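Local coordinates for trehalose-6-phosphate phosphatase (Candida albicans, PDB 5DXF), which belongs to glycosyltransferase family 20, within the GT-B clan of Rossmann-like proteins, at residues A[352-363]-A[479-490]. Sequence-based numbering, arbitrary orientation.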
# COMPACT_ATOMS: atom_id res chain seq x y z
N GLY A 352 -8.19 -13.83 16.78
CA GLY A 352 -8.90 -12.91 17.65
C GLY A 352 -10.41 -13.07 17.53
O GLY A 352 -11.13 -12.99 18.52
N PHE A 353 -10.88 -13.32 16.31
CA PHE A 353 -12.31 -13.50 16.06
C PHE A 353 -12.82 -14.78 16.70
O PHE A 353 -13.90 -14.80 17.28
CB PHE A 353 -12.59 -13.52 14.56
CG PHE A 353 -14.05 -13.72 14.22
CD1 PHE A 353 -15.03 -12.96 14.84
CD2 PHE A 353 -14.43 -14.66 13.27
CE1 PHE A 353 -16.36 -13.14 14.53
CE2 PHE A 353 -15.76 -14.84 12.96
CZ PHE A 353 -16.73 -14.08 13.59
N GLU A 354 -12.03 -15.84 16.58
CA GLU A 354 -12.37 -17.10 17.22
C GLU A 354 -12.46 -16.95 18.73
O GLU A 354 -13.45 -17.36 19.34
CB GLU A 354 -11.35 -18.18 16.86
CG GLU A 354 -11.62 -19.50 17.57
CD GLU A 354 -10.64 -20.57 17.17
OE1 GLU A 354 -9.58 -20.23 16.60
OE2 GLU A 354 -10.92 -21.76 17.43
N ILE A 355 -11.43 -16.35 19.33
CA ILE A 355 -11.44 -16.09 20.76
C ILE A 355 -12.69 -15.28 21.14
O ILE A 355 -13.34 -15.57 22.14
CB ILE A 355 -10.18 -15.32 21.23
CG1 ILE A 355 -8.92 -16.14 20.97
CG2 ILE A 355 -10.28 -14.99 22.71
CD1 ILE A 355 -8.68 -17.24 21.98
N PHE A 356 -13.02 -14.30 20.31
CA PHE A 356 -14.19 -13.46 20.52
C PHE A 356 -15.48 -14.27 20.55
O PHE A 356 -16.35 -14.04 21.39
CB PHE A 356 -14.28 -12.38 19.44
CG PHE A 356 -15.63 -11.71 19.35
CD1 PHE A 356 -16.00 -10.76 20.29
CD2 PHE A 356 -16.50 -12.01 18.32
CE1 PHE A 356 -17.24 -10.13 20.20
CE2 PHE A 356 -17.74 -11.39 18.23
CZ PHE A 356 -18.10 -10.45 19.17
N LEU A 357 -15.60 -15.22 19.63
CA LEU A 357 -16.76 -16.10 19.59
C LEU A 357 -16.78 -17.03 20.80
O LEU A 357 -17.85 -17.38 21.31
CB LEU A 357 -16.78 -16.91 18.30
CG LEU A 357 -17.06 -16.10 17.03
CD1 LEU A 357 -17.11 -17.00 15.81
CD2 LEU A 357 -18.35 -15.31 17.18
N ASP A 358 -15.59 -17.39 21.25
CA ASP A 358 -15.39 -18.23 22.41
C ASP A 358 -15.86 -17.59 23.70
O ASP A 358 -16.49 -18.23 24.52
CB ASP A 358 -13.92 -18.55 22.55
CG ASP A 358 -13.58 -19.92 22.07
OD1 ASP A 358 -13.81 -20.88 22.82
OD2 ASP A 358 -13.07 -20.05 20.95
N MET A 359 -15.54 -16.32 23.86
CA MET A 359 -15.78 -15.58 25.10
C MET A 359 -17.21 -15.07 25.24
O MET A 359 -17.74 -15.00 26.35
CB MET A 359 -14.82 -14.39 25.19
CG MET A 359 -13.36 -14.78 25.37
SD MET A 359 -12.26 -13.36 25.32
CE MET A 359 -12.98 -12.32 26.59
N TYR A 360 -17.84 -14.72 24.12
CA TYR A 360 -19.16 -14.09 24.17
C TYR A 360 -20.22 -14.91 23.44
O TYR A 360 -20.34 -14.83 22.21
CB TYR A 360 -19.09 -12.68 23.58
CG TYR A 360 -18.02 -11.82 24.22
CD1 TYR A 360 -18.26 -11.16 25.42
CD2 TYR A 360 -16.77 -11.69 23.63
CE1 TYR A 360 -17.28 -10.38 26.01
CE2 TYR A 360 -15.79 -10.91 24.21
CZ TYR A 360 -16.05 -10.25 25.40
OH TYR A 360 -15.08 -9.48 25.98
N PRO A 361 -21.01 -15.69 24.19
CA PRO A 361 -22.14 -16.46 23.66
C PRO A 361 -23.23 -15.56 23.10
O PRO A 361 -24.03 -15.98 22.27
CB PRO A 361 -22.65 -17.23 24.89
CG PRO A 361 -21.51 -17.23 25.85
CD PRO A 361 -20.80 -15.93 25.63
N GLU A 362 -23.25 -14.31 23.58
CA GLU A 362 -24.23 -13.32 23.14
C GLU A 362 -24.09 -12.98 21.66
O GLU A 362 -25.08 -12.66 21.00
CB GLU A 362 -24.09 -12.06 23.98
CG GLU A 362 -22.63 -11.67 24.22
CD GLU A 362 -22.48 -10.35 24.96
OE1 GLU A 362 -23.39 -9.50 24.85
OE2 GLU A 362 -21.46 -10.18 25.64
N TRP A 363 -22.87 -13.04 21.16
CA TRP A 363 -22.59 -12.63 19.79
C TRP A 363 -22.53 -13.80 18.81
O TRP A 363 -22.40 -13.61 17.61
CB TRP A 363 -21.28 -11.85 19.74
CG TRP A 363 -21.37 -10.50 20.39
CD1 TRP A 363 -20.87 -10.14 21.61
CD2 TRP A 363 -22.02 -9.34 19.86
NE1 TRP A 363 -21.16 -8.83 21.87
CE2 TRP A 363 -21.87 -8.31 20.81
CE3 TRP A 363 -22.72 -9.07 18.68
CZ2 TRP A 363 -22.38 -7.03 20.61
CZ3 TRP A 363 -23.22 -7.80 18.49
CH2 TRP A 363 -23.05 -6.79 19.45
N VAL A 479 -6.72 -12.43 22.66
CA VAL A 479 -7.69 -12.25 23.71
C VAL A 479 -8.06 -10.77 23.82
O VAL A 479 -9.21 -10.43 24.04
CB VAL A 479 -7.18 -12.83 25.03
CG1 VAL A 479 -5.71 -12.53 25.20
CG2 VAL A 479 -8.00 -12.34 26.20
N GLY A 480 -7.06 -9.91 23.68
CA GLY A 480 -7.27 -8.48 23.64
C GLY A 480 -8.09 -8.01 22.46
O GLY A 480 -8.94 -7.15 22.60
N VAL A 481 -7.82 -8.59 21.30
CA VAL A 481 -8.58 -8.33 20.08
C VAL A 481 -10.06 -8.66 20.30
O VAL A 481 -10.94 -7.90 19.90
CB VAL A 481 -8.04 -9.15 18.89
CG1 VAL A 481 -9.02 -9.12 17.73
CG2 VAL A 481 -6.68 -8.62 18.46
N ALA A 482 -10.31 -9.79 20.95
CA ALA A 482 -11.66 -10.21 21.29
C ALA A 482 -12.37 -9.18 22.16
O ALA A 482 -13.46 -8.70 21.82
CB ALA A 482 -11.62 -11.56 21.99
N LYS A 483 -11.75 -8.86 23.30
CA LYS A 483 -12.27 -7.86 24.22
C LYS A 483 -12.58 -6.54 23.50
O LYS A 483 -13.63 -5.93 23.72
CB LYS A 483 -11.28 -7.61 25.36
CG LYS A 483 -11.20 -8.72 26.39
CD LYS A 483 -9.93 -8.60 27.22
CE LYS A 483 -10.14 -9.07 28.65
NZ LYS A 483 -10.61 -10.48 28.71
N THR A 484 -11.67 -6.13 22.63
CA THR A 484 -11.80 -4.88 21.88
C THR A 484 -12.98 -4.93 20.92
O THR A 484 -13.72 -3.95 20.79
CB THR A 484 -10.53 -4.56 21.08
OG1 THR A 484 -9.39 -4.62 21.95
CG2 THR A 484 -10.62 -3.18 20.47
N ILE A 485 -13.16 -6.06 20.25
CA ILE A 485 -14.28 -6.24 19.33
C ILE A 485 -15.60 -6.14 20.09
O ILE A 485 -16.53 -5.44 19.65
CB ILE A 485 -14.19 -7.60 18.60
CG1 ILE A 485 -13.07 -7.57 17.56
CG2 ILE A 485 -15.51 -7.94 17.93
CD1 ILE A 485 -12.69 -8.93 17.03
N ASN A 486 -15.68 -6.82 21.23
CA ASN A 486 -16.87 -6.71 22.08
C ASN A 486 -17.13 -5.26 22.50
O ASN A 486 -18.27 -4.80 22.46
CB ASN A 486 -16.74 -7.60 23.32
CG ASN A 486 -17.96 -7.51 24.22
OD1 ASN A 486 -19.01 -8.08 23.93
ND2 ASN A 486 -17.82 -6.80 25.34
N ASP A 487 -16.08 -4.56 22.89
CA ASP A 487 -16.19 -3.16 23.31
C ASP A 487 -16.69 -2.25 22.19
O ASP A 487 -17.51 -1.37 22.41
CB ASP A 487 -14.85 -2.64 23.83
CG ASP A 487 -14.53 -3.14 25.22
OD1 ASP A 487 -15.25 -4.01 25.73
OD2 ASP A 487 -13.53 -2.65 25.80
N ALA A 488 -16.17 -2.47 20.99
CA ALA A 488 -16.50 -1.64 19.84
C ALA A 488 -17.92 -1.89 19.36
O ALA A 488 -18.61 -0.97 18.93
CB ALA A 488 -15.51 -1.88 18.71
N LEU A 489 -18.36 -3.15 19.44
CA LEU A 489 -19.72 -3.48 19.06
C LEU A 489 -20.74 -2.89 20.04
O LEU A 489 -21.88 -2.62 19.67
CB LEU A 489 -19.91 -5.00 18.98
CG LEU A 489 -19.21 -5.70 17.81
CD1 LEU A 489 -19.64 -7.16 17.75
CD2 LEU A 489 -19.52 -4.99 16.50
N MET A 490 -20.31 -2.67 21.28
CA MET A 490 -21.22 -2.19 22.32
C MET A 490 -21.09 -0.69 22.59
O MET A 490 -21.63 -0.19 23.57
CB MET A 490 -20.98 -2.96 23.62
CG MET A 490 -21.53 -4.37 23.62
SD MET A 490 -23.27 -4.43 23.12
CE MET A 490 -23.74 -6.04 23.72
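Knobs-into-holes packing joins helices 352-359 and 479-489, with A482 and F356 each filling a hole in the opposite helix. A482 sits among G352, I355, F356 and M359, its CB 3.8 Å from F356 CB. A small methyl suits this spot, where the local axes of the two segments approach to 7.5 Å, crossing at -64°. G352, with no side chain, lets its CA lie 3.8 Å from V481 CG1. With CG anti to the backbone N (chi1 165°), the F356 ring drops among A482, I485, N486 and L489, and I485 CG2 stands over the ring centre, 3.7 Å from the centroid, in a CH-pi contact. In this Rossmann-like half of the GT-B fold, the helices pack on parallel strands: F356 touches V367 of strand 367-374, and I485 touches I456 of strand 455-458.

Beyond the first helix, Y360 and W363 continue the contact along 479-489. The N486 amide lies over the Y360 ring, the planes only 2° apart and N486 CG 3.5 Å from Y360 CE1. W363 NE1 donates a bent hydrogen bond to N486 OD1 (3.1 Å), so an asparagine here offers both a flat surface and an acceptor. L489 CD1 covers one face of the indole, 3.6 Å from the centroid of the six-membered ring, while the unbranched thioether of M490 brings SD to that ring's edge as a Met-aromatic contact.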